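Local coordinates for protein siroheme decarboxylase (Hydrogenobacter thermophilus, PDB 4CH7) that catalyses the decarboxylation of siroheme to 12,18-didecarboxysiroheme in heme d1 biosynthesis, at residues Asp6-Ile11 / Leu38-Lys43; Asp15-Lys20 / Ser24-Glu29; Lys173-Ile178 / Leu205-Ala210. All coordinates share one frame; numbering follows the deposited sequence.

Interaction 1 (Asp6-Ile11 / Leu38-Lys43); sequences DKILKI and LKTIEK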
loop_
_atom_site.group_PDB
_atom_site.type_symbol
_atom_site.label_atom_id
_atom_site.label_comp_id
_atom_site.label_asym_id
_atom_site.label_seq_id
_atom_site.Cartn_x
_atom_site.Cartn_y
_atom_site.Cartn_z
ATOM N N ASP A 6 -0.808 26.215 8.071
ATOM C CA ASP A 6 -1.928 25.336 8.384
ATOM C C ASP A 6 -2.878 25.162 7.197
ATOM O O ASP A 6 -3.329 24.053 6.915
ATOM C CB ASP A 6 -2.695 25.871 9.597
ATOM C CG ASP A 6 -1.942 25.675 10.900
ATOM O OD1 ASP A 6 -1.043 26.486 11.207
ATOM O OD2 ASP A 6 -2.258 24.707 11.622
ATOM N N LYS A 7 -3.180 26.261 6.508
ATOM C CA LYS A 7 -4.074 26.227 5.348
ATOM C C LYS A 7 -3.478 25.458 4.170
ATOM O O LYS A 7 -4.173 24.700 3.497
ATOM C CB LYS A 7 -4.434 27.645 4.899
ATOM C CG LYS A 7 -5.721 28.186 5.490
ATOM C CD LYS A 7 -6.014 29.572 4.947
ATOM C CE LYS A 7 -4.864 30.523 5.227
ATOM N NZ LYS A 7 -5.109 31.876 4.660
ATOM N N ILE A 8 -2.189 25.672 3.923
ATOM C CA ILE A 8 -1.485 25.012 2.830
ATOM C C ILE A 8 -1.333 23.521 3.099
ATOM O O ILE A 8 -1.637 22.693 2.238
ATOM C CB ILE A 8 -0.091 25.621 2.630
ATOM C CG1 ILE A 8 -0.197 27.049 2.108
ATOM C CG2 ILE A 8 0.722 24.790 1.667
ATOM C CD1 ILE A 8 1.131 27.764 2.044
ATOM N N LEU A 9 -0.842 23.192 4.291
ATOM C CA LEU A 9 -0.690 21.807 4.726
ATOM C C LEU A 9 -2.006 21.049 4.593
ATOM O O LEU A 9 -2.037 19.913 4.119
ATOM C CB LEU A 9 -0.215 21.761 6.180
ATOM C CG LEU A 9 -0.248 20.383 6.839
ATOM C CD1 LEU A 9 0.746 19.456 6.165
ATOM C CD2 LEU A 9 0.014 20.471 8.334
ATOM N N LYS A 10 -3.090 21.696 5.006
ATOM C CA LYS A 10 -4.425 21.116 4.930
ATOM C C LYS A 10 -4.880 20.882 3.487
ATOM O O LYS A 10 -5.479 19.851 3.178
ATOM C CB LYS A 10 -5.428 22.024 5.652
ATOM C CG LYS A 10 -6.880 21.586 5.527
ATOM C CD LYS A 10 -7.832 22.634 6.082
ATOM C CE LYS A 10 -9.273 22.151 6.033
ATOM N NZ LYS A 10 -9.718 21.825 4.650
ATOM N N ILE A 11 -4.588 21.835 2.607
ATOM C CA ILE A 11 -5.135 21.820 1.248
ATOM C C ILE A 11 -4.409 20.873 0.285
ATOM O O ILE A 11 -5.008 20.382 -0.671
ATOM C CB ILE A 11 -5.213 23.255 0.647
ATOM C CG1 ILE A 11 -6.249 23.320 -0.478
ATOM C CG2 ILE A 11 -3.850 23.730 0.162
ATOM C CD1 ILE A 11 -6.451 24.711 -1.056
ATOM N N LEU A 38 4.051 27.562 -3.822
ATOM C CA LEU A 38 4.974 26.542 -4.314
ATOM C C LEU A 38 6.195 26.338 -3.415
ATOM O O LEU A 38 6.451 25.224 -2.955
ATOM C CB LEU A 38 5.423 26.873 -5.739
ATOM C CG LEU A 38 4.444 26.508 -6.853
ATOM C CD1 LEU A 38 5.026 26.823 -8.217
ATOM C CD2 LEU A 38 4.070 25.044 -6.756
ATOM N N LYS A 39 6.944 27.412 -3.174
ATOM C CA LYS A 39 8.152 27.339 -2.353
ATOM C C LYS A 39 7.848 26.833 -0.942
ATOM O O LYS A 39 8.654 26.115 -0.346
ATOM C CB LYS A 39 8.863 28.695 -2.304
ATOM C CG LYS A 39 10.104 28.708 -1.417
ATOM C CD LYS A 39 10.866 30.016 -1.512
ATOM C CE LYS A 39 11.890 30.130 -0.393
ATOM N NZ LYS A 39 11.239 30.190 0.946
ATOM N N THR A 40 6.677 27.191 -0.424
ATOM C CA THR A 40 6.238 26.693 0.874
ATOM C C THR A 40 6.060 25.166 0.870
ATOM O O THR A 40 6.552 24.490 1.773
ATOM C CB THR A 40 4.952 27.396 1.364
ATOM O OG1 THR A 40 5.214 28.792 1.564
ATOM C CG2 THR A 40 4.486 26.791 2.677
ATOM N N ILE A 41 5.379 24.634 -0.150
ATOM C CA ILE A 41 5.185 23.185 -0.293
ATOM C C ILE A 41 6.506 22.439 -0.179
ATOM O O ILE A 41 6.595 21.413 0.499
ATOM C CB ILE A 41 4.591 22.791 -1.666
ATOM C CG1 ILE A 41 3.396 23.665 -2.036
ATOM C CG2 ILE A 41 4.199 21.313 -1.668
ATOM C CD1 ILE A 41 2.195 23.435 -1.178
ATOM N N GLU A 42 7.519 22.961 -0.867
ATOM C CA GLU A 42 8.848 22.371 -0.863
ATOM C C GLU A 42 9.365 22.234 0.563
ATOM O O GLU A 42 9.859 21.178 0.944
ATOM C CB GLU A 42 9.813 23.229 -1.684
ATOM C CG GLU A 42 9.341 23.532 -3.102
ATOM C CD GLU A 42 10.367 24.314 -3.897
ATOM O OE1 GLU A 42 11.275 24.909 -3.279
ATOM O OE2 GLU A 42 10.267 24.332 -5.142
ATOM N N LYS A 43 9.241 23.308 1.340
ATOM C CA LYS A 43 9.635 23.305 2.745
ATOM C C LYS A 43 8.987 22.155 3.500
ATOM O O LYS A 43 9.651 21.442 4.247
ATOM C CB LYS A 43 9.253 24.623 3.417
ATOM C CG LYS A 43 10.202 25.780 3.156
ATOM C CD LYS A 43 9.778 27.000 3.961
ATOM C CE LYS A 43 10.736 28.162 3.770
ATOM N NZ LYS A 43 10.234 29.398 4.435
#
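Ile8 of helix 4-11 reaches across to helix 34-47 with two of its carbon branches, and each finds a different residue. Its ethyl arm is extended (chi2 173°), which carries CD1 to the flank of Thr40, where Ile8 CD1 lies 3.6 Å from Thr40 CG2 and 3.9 Å from Thr40 CB. The branch methyl serves the next residue: Ile8 CG2 is 3.5 Å from Ile41 CD1, tighter than usual van der Waals contact. Ile41 starts from a less direct position, for its CB does not point at helix 4-11. A fold in its ethyl arm (chi2 -69°) brings CD1 round to meet Ile8. Both pairs of side chains meet at a slant, and no hydrogen bond joins the two segments. Thr40 divides its branches by polarity. The methyl CG2, turned away from its own backbone N, takes the contact, while OG1 sits beside that N and hydrogen-bonds to Lys36 O, one turn back in the same helix. The backbones are nearest at Ile8 and Ile41, with their CA atoms 7.6 Å apart. Ile32 and Leu37 also pack on Ile8, and Ile12 and Leu185 on Ile41, so the pair is buried among aliphatic groups. Such packing of the first helix on the third is typical of the tri-helical core of a helix-turn-helix domain, here the N-terminal one.

Interaction 2 (Asp15-Lys20 / Ser24-Glu29); sequences DIPLVK and SVLAQE
Leu26 and Val25, side by side on helix 22-30, each spread two methyls against the connecting segment 15-20. The fork of Leu26 straddles the junction between Ile16 and Pro17: Leu26 CD1 lies 4.3 Å from Ile16 CG1, and Leu26 CD2 lies 4.2 Å from Pro17 CD, the proline ring and the leucine meeting at a slant. Val25 is divided in the same manner between Pro17 and Val19. With CG1 turned away from its own backbone N (chi1 176°), that methyl faces the proline, Val25 CG1 standing 4.3 Å from Pro17 CG. Its other methyl turns to Val19, with Val25 CG2 4.1 Å from Val19 CG2. Pro17 thus offers neighbouring ring carbons to both helix residues. All four contacts are loose and purely apolar.

The connection belongs to the N-terminal helix-turn-helix domain, joining its first helix to its second, and it passes helix 22-30 without regular secondary structure. An inverse gamma turn centred on Leu18, closed by a weak bond from Val19 N to Pro17 O, lets Pro17 and Val19 both point to helix 22-30 while Leu18 turns to Ser209 and Lys212 of helix 201-213. On that second face Asp15 forms a salt bridge with Lys212 and accepts a hydrogen bond from Ile220 N, and Ile16 is linked to Ile220 by backbone hydrogen bonding. Beyond Leu26, Ile11 of helix 4-11 and Leu37 of helix 34-47 also pack on it.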
loop_
_atom_site.group_PDB
_atom_site.type_symbol
_atom_site.label_atom_id
_atom_site.label_comp_id
_atom_site.label_asym_id
_atom_site.label_seq_id
_atom_site.Cartn_x
_atom_site.Cartn_y
_atom_site.Cartn_z
ATOM N N ASP A 15 -7.534 16.172 -2.511
ATOM C CA ASP A 15 -7.282 15.821 -3.904
ATOM C C ASP A 15 -6.970 17.075 -4.716
ATOM O O ASP A 15 -7.722 18.048 -4.686
ATOM C CB ASP A 15 -8.483 15.085 -4.499
ATOM C CG ASP A 15 -8.228 14.600 -5.914
ATOM O OD1 ASP A 15 -7.048 14.469 -6.303
ATOM O OD2 ASP A 15 -9.213 14.339 -6.636
ATOM N N ILE A 16 -5.845 17.046 -5.422
ATOM C CA ILE A 16 -5.401 18.182 -6.215
ATOM C C ILE A 16 -6.020 18.124 -7.608
ATOM O O ILE A 16 -5.880 17.120 -8.307
ATOM C CB ILE A 16 -3.866 18.222 -6.288
ATOM C CG1 ILE A 16 -3.293 18.396 -4.883
ATOM C CG2 ILE A 16 -3.383 19.342 -7.193
ATOM C CD1 ILE A 16 -1.806 18.557 -4.857
ATOM N N PRO A 17 -6.712 19.207 -8.009
ATOM C CA PRO A 17 -7.523 19.218 -9.236
ATOM C C PRO A 17 -6.743 18.891 -10.504
ATOM O O PRO A 17 -5.603 19.328 -10.669
ATOM C CB PRO A 17 -8.049 20.659 -9.300
ATOM C CG PRO A 17 -7.124 21.462 -8.432
ATOM C CD PRO A 17 -6.721 20.519 -7.335
ATOM N N LEU A 18 -7.368 18.121 -11.390
ATOM C CA LEU A 18 -6.774 17.794 -12.677
ATOM C C LEU A 18 -6.988 18.938 -13.658
ATOM O O LEU A 18 -7.867 18.883 -14.518
ATOM C CB LEU A 18 -7.365 16.495 -13.222
ATOM C CG LEU A 18 -7.099 15.258 -12.365
ATOM C CD1 LEU A 18 -7.924 14.080 -12.842
ATOM C CD2 LEU A 18 -5.627 14.916 -12.397
ATOM N N VAL A 19 -6.188 19.988 -13.499
ATOM C CA VAL A 19 -6.205 21.124 -14.408
ATOM C C VAL A 19 -4.762 21.414 -14.793
ATOM O O VAL A 19 -3.843 20.797 -14.252
ATOM C CB VAL A 19 -6.841 22.364 -13.754
ATOM C CG1 VAL A 19 -8.248 22.054 -13.280
ATOM C CG2 VAL A 19 -6.001 22.842 -12.591
ATOM N N LYS A 20 -4.557 22.342 -15.722
ATOM C CA LYS A 20 -3.208 22.652 -16.181
ATOM C C LYS A 20 -2.390 23.355 -15.101
ATOM O O LYS A 20 -1.187 23.125 -14.979
ATOM C CB LYS A 20 -3.251 23.501 -17.449
ATOM C CG LYS A 20 -3.913 22.805 -18.630
ATOM C CD LYS A 20 -3.888 23.681 -19.868
ATOM C CE LYS A 20 -4.591 23.000 -21.030
ATOM N NZ LYS A 20 -4.643 23.876 -22.230
ATOM N N SER A 24 -2.149 27.115 -9.058
ATOM C CA SER A 24 -2.765 28.425 -9.230
ATOM C C SER A 24 -4.127 28.415 -8.538
ATOM O O SER A 24 -4.501 29.366 -7.847
ATOM C CB SER A 24 -2.919 28.749 -10.718
ATOM O OG SER A 24 -3.216 30.116 -10.924
ATOM N N VAL A 25 -4.853 27.313 -8.719
ATOM C CA VAL A 25 -6.159 27.119 -8.096
ATOM C C VAL A 25 -6.048 27.034 -6.571
ATOM O O VAL A 25 -6.807 27.686 -5.854
ATOM C CB VAL A 25 -6.853 25.854 -8.635
ATOM C CG1 VAL A 25 -8.169 25.613 -7.915
ATOM C CG2 VAL A 25 -7.081 25.971 -10.130
ATOM N N LEU A 26 -5.103 26.230 -6.085
ATOM C CA LEU A 26 -4.855 26.109 -4.650
ATOM C C LEU A 26 -4.433 27.448 -4.052
ATOM O O LEU A 26 -4.857 27.807 -2.954
ATOM C CB LEU A 26 -3.786 25.051 -4.363
ATOM C CG LEU A 26 -4.060 23.602 -4.767
ATOM C CD1 LEU A 26 -3.053 22.658 -4.128
ATOM C CD2 LEU A 26 -5.473 23.194 -4.411
ATOM N N ALA A 27 -3.597 28.181 -4.781
ATOM C CA ALA A 27 -3.136 29.495 -4.344
ATOM C C ALA A 27 -4.306 30.447 -4.147
ATOM O O ALA A 27 -4.377 31.157 -3.142
ATOM C CB ALA A 27 -2.163 30.072 -5.350
ATOM N N GLN A 28 -5.208 30.470 -5.124
ATOM C CA GLN A 28 -6.421 31.271 -5.037
ATOM C C GLN A 28 -7.245 30.876 -3.818
ATOM O O GLN A 28 -7.687 31.738 -3.059
ATOM C CB GLN A 28 -7.260 31.112 -6.306
ATOM C CG GLN A 28 -6.694 31.835 -7.526
ATOM C CD GLN A 28 -6.664 33.339 -7.349
ATOM O OE1 GLN A 28 -7.561 33.920 -6.741
ATOM N NE2 GLN A 28 -5.630 33.980 -7.879
ATOM N N GLU A 29 -7.441 29.573 -3.635
ATOM C CA GLU A 29 -8.218 29.058 -2.508
ATOM C C GLU A 29 -7.578 29.373 -1.152
ATOM O O GLU A 29 -8.279 29.669 -0.182
ATOM C CB GLU A 29 -8.442 27.548 -2.650
ATOM C CG GLU A 29 -9.488 27.165 -3.695
ATOM C CD GLU A 29 -9.526 25.674 -3.973
ATOM O OE1 GLU A 29 -8.509 24.997 -3.722
ATOM O OE2 GLU A 29 -10.571 25.185 -4.448
#

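Interaction 3 (Lys173-Ile178 / Leu205-Ala210); sequences KRIVSI and LEKLSA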
loop_
_atom_site.group_PDB
_atom_site.type_symbol
_atom_site.label_atom_id
_atom_site.label_comp_id
_atom_site.label_asym_id
_atom_site.label_seq_id
_atom_site.Cartn_x
_atom_site.Cartn_y
_atom_site.Cartn_z
ATOM N N LYS A 173 -0.911 2.345 -19.188
ATOM C CA LYS A 173 0.210 1.800 -18.428
ATOM C C LYS A 173 1.377 2.781 -18.411
ATOM O O LYS A 173 1.975 3.024 -17.363
ATOM C CB LYS A 173 0.666 0.465 -19.016
ATOM C CG LYS A 173 -0.267 -0.705 -18.736
ATOM C CD LYS A 173 0.376 -2.016 -19.166
ATOM C CE LYS A 173 -0.561 -3.196 -18.956
ATOM N NZ LYS A 173 0.077 -4.489 -19.347
ATOM N N ARG A 174 1.695 3.338 -19.578
ATOM C CA ARG A 174 2.750 4.343 -19.696
ATOM C C ARG A 174 2.401 5.592 -18.889
ATOM O O ARG A 174 3.259 6.168 -18.220
ATOM C CB ARG A 174 2.971 4.730 -21.160
ATOM C CG ARG A 174 3.545 3.628 -22.036
ATOM C CD ARG A 174 4.018 4.188 -23.374
ATOM N NE ARG A 174 2.971 4.936 -24.067
ATOM C CZ ARG A 174 2.135 4.405 -24.955
ATOM N NH1 ARG A 174 2.218 3.119 -25.263
ATOM N NH2 ARG A 174 1.215 5.159 -25.539
ATOM N N ILE A 175 1.139 6.005 -18.968
ATOM C CA ILE A 175 0.636 7.142 -18.198
ATOM C C ILE A 175 0.873 6.930 -16.704
ATOM O O ILE A 175 1.485 7.767 -16.043
ATOM C CB ILE A 175 -0.868 7.380 -18.456
ATOM C CG1 ILE A 175 -1.093 7.966 -19.850
ATOM C CG2 ILE A 175 -1.454 8.311 -17.407
ATOM C CD1 ILE A 175 -2.555 8.194 -20.191
ATOM N N VAL A 176 0.386 5.805 -16.182
ATOM C CA VAL A 176 0.618 5.429 -14.789
ATOM C C VAL A 176 2.113 5.343 -14.487
ATOM O O VAL A 176 2.574 5.831 -13.453
ATOM C CB VAL A 176 -0.059 4.087 -14.449
ATOM C CG1 VAL A 176 0.355 3.611 -13.069
ATOM C CG2 VAL A 176 -1.569 4.220 -14.527
ATOM N N SER A 177 2.862 4.739 -15.407
ATOM C CA SER A 177 4.302 4.546 -15.250
ATOM C C SER A 177 5.069 5.838 -14.963
ATOM O O SER A 177 5.877 5.895 -14.033
ATOM C CB SER A 177 4.879 3.865 -16.493
ATOM O OG SER A 177 6.292 3.834 -16.445
ATOM N N ILE A 178 4.802 6.875 -15.753
ATOM C CA ILE A 178 5.560 8.120 -15.656
ATOM C C ILE A 178 4.962 9.151 -14.693
ATOM O O ILE A 178 5.643 10.100 -14.303
ATOM C CB ILE A 178 5.747 8.789 -17.036
ATOM C CG1 ILE A 178 4.472 9.518 -17.466
ATOM C CG2 ILE A 178 6.171 7.766 -18.085
ATOM C CD1 ILE A 178 4.730 10.658 -18.424
ATOM N N LEU A 205 -4.795 15.181 -19.317
ATOM C CA LEU A 205 -5.767 15.458 -18.263
ATOM C C LEU A 205 -7.096 14.763 -18.545
ATOM O O LEU A 205 -7.783 14.307 -17.629
ATOM C CB LEU A 205 -5.973 16.967 -18.118
ATOM C CG LEU A 205 -4.772 17.734 -17.566
ATOM C CD1 LEU A 205 -4.998 19.232 -17.641
ATOM C CD2 LEU A 205 -4.502 17.306 -16.140
ATOM N N GLU A 206 -7.441 14.688 -19.826
ATOM C CA GLU A 206 -8.634 13.986 -20.281
ATOM C C GLU A 206 -8.582 12.521 -19.854
ATOM O O GLU A 206 -9.562 11.972 -19.346
ATOM C CB GLU A 206 -8.723 14.086 -21.804
ATOM C CG GLU A 206 -10.005 13.556 -22.417
ATOM C CD GLU A 206 -10.044 13.763 -23.918
ATOM O OE1 GLU A 206 -10.302 14.905 -24.352
ATOM O OE2 GLU A 206 -9.815 12.784 -24.659
ATOM N N LYS A 207 -7.424 11.901 -20.054
ATOM C CA LYS A 207 -7.224 10.498 -19.712
ATOM C C LYS A 207 -7.122 10.288 -18.205
ATOM O O LYS A 207 -7.606 9.288 -17.678
ATOM C CB LYS A 207 -5.977 9.963 -20.411
ATOM C CG LYS A 207 -6.104 9.946 -21.922
ATOM C CD LYS A 207 -4.753 9.850 -22.597
ATOM C CE LYS A 207 -4.909 10.004 -24.094
ATOM N NZ LYS A 207 -5.681 8.886 -24.704
ATOM N N LEU A 208 -6.484 11.229 -17.518
ATOM C CA LEU A 208 -6.365 11.163 -16.067
ATOM C C LEU A 208 -7.733 11.297 -15.407
ATOM O O LEU A 208 -8.029 10.611 -14.429
ATOM C CB LEU A 208 -5.410 12.242 -15.557
ATOM C CG LEU A 208 -3.940 11.999 -15.887
ATOM C CD1 LEU A 208 -3.068 13.120 -15.363
ATOM C CD2 LEU A 208 -3.495 10.668 -15.314
ATOM N N SER A 209 -8.567 12.174 -15.957
ATOM C CA SER A 209 -9.927 12.353 -15.466
ATOM C C SER A 209 -10.726 11.061 -15.598
ATOM O O SER A 209 -11.411 10.653 -14.666
ATOM C CB SER A 209 -10.620 13.488 -16.220
ATOM O OG SER A 209 -9.889 14.692 -16.109
ATOM N N ALA A 210 -10.620 10.417 -16.756
ATOM C CA ALA A 210 -11.335 9.170 -17.019
ATOM C C ALA A 210 -10.906 8.060 -16.063
ATOM O O ALA A 210 -11.735 7.279 -15.598
ATOM C CB ALA A 210 -11.129 8.738 -18.460
#
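Ile175 projects from helix 170-179 onto two consecutive residues of helix 201-213, Lys207 and Leu208. Its terminal methyl meets the aliphatic part of the lysine: Ile175 CD1 is 3.7 Å from Lys207 CD and 3.9 Å from Lys207 CB, the two chains crossing at about a right angle. The branch methyl, Ile175 CG2, instead touches Leu208 CD2 at 3.8 Å. The straight ethyl arm of Ile175 (chi2 178°) is what separates these two points of contact.

Lys207 CB points at helix 170-179, yet the tip of the chain swings off: a bend at the last torsion (chi4 -65°) turns the ammonium aside, and NZ forms a salt bridge with Glu171, a turn before Ile175 on the facing helix. The lysine thus ties its helix to helix 170-179 through both its carbon chain and its charge. Leu208 approaches obliquely, with Phe190 packed against it as well. Behind it the helix is reinforced at Leu205 O, which accepts both Ser209 N at 2.8 Å and Ser209 OG at 2.6 Å. The two donors come from opposite faces of the carbonyl plane, the hydroxyl tilted 34° from it.

Farther out, Tyr57 packs on both Val176 and Leu208. It thus bridges the two helices from strand 53-57, which pairs antiparallel with strand 217-222, while helix 191-196 meets helix 170-179 at Ile178, through Tyr193 and Arg196.

Overall arrangement
Interactions 1 and 3 are counterparts in the two helix-turn-helix domains: in each, an isoleucine of the first helix meets two consecutive residues 32 and 33 positions later. They do not touch, their nearest atoms being about 15 Å apart. Interaction 2, nested in the chain loop closed by interaction 1, lies between them, its centre about 13 Å from that of interaction 1 and about 18 Å from that of interaction 3. It touches both, through Ile11 CD1 and Leu26 CD2 at 3.8 Å, and through Val19 C and Leu205 CD1 at 3.6 Å. All three lie away from His93, the inferred active-site residue, which belongs to strand 91-97 of the eight-stranded barrel.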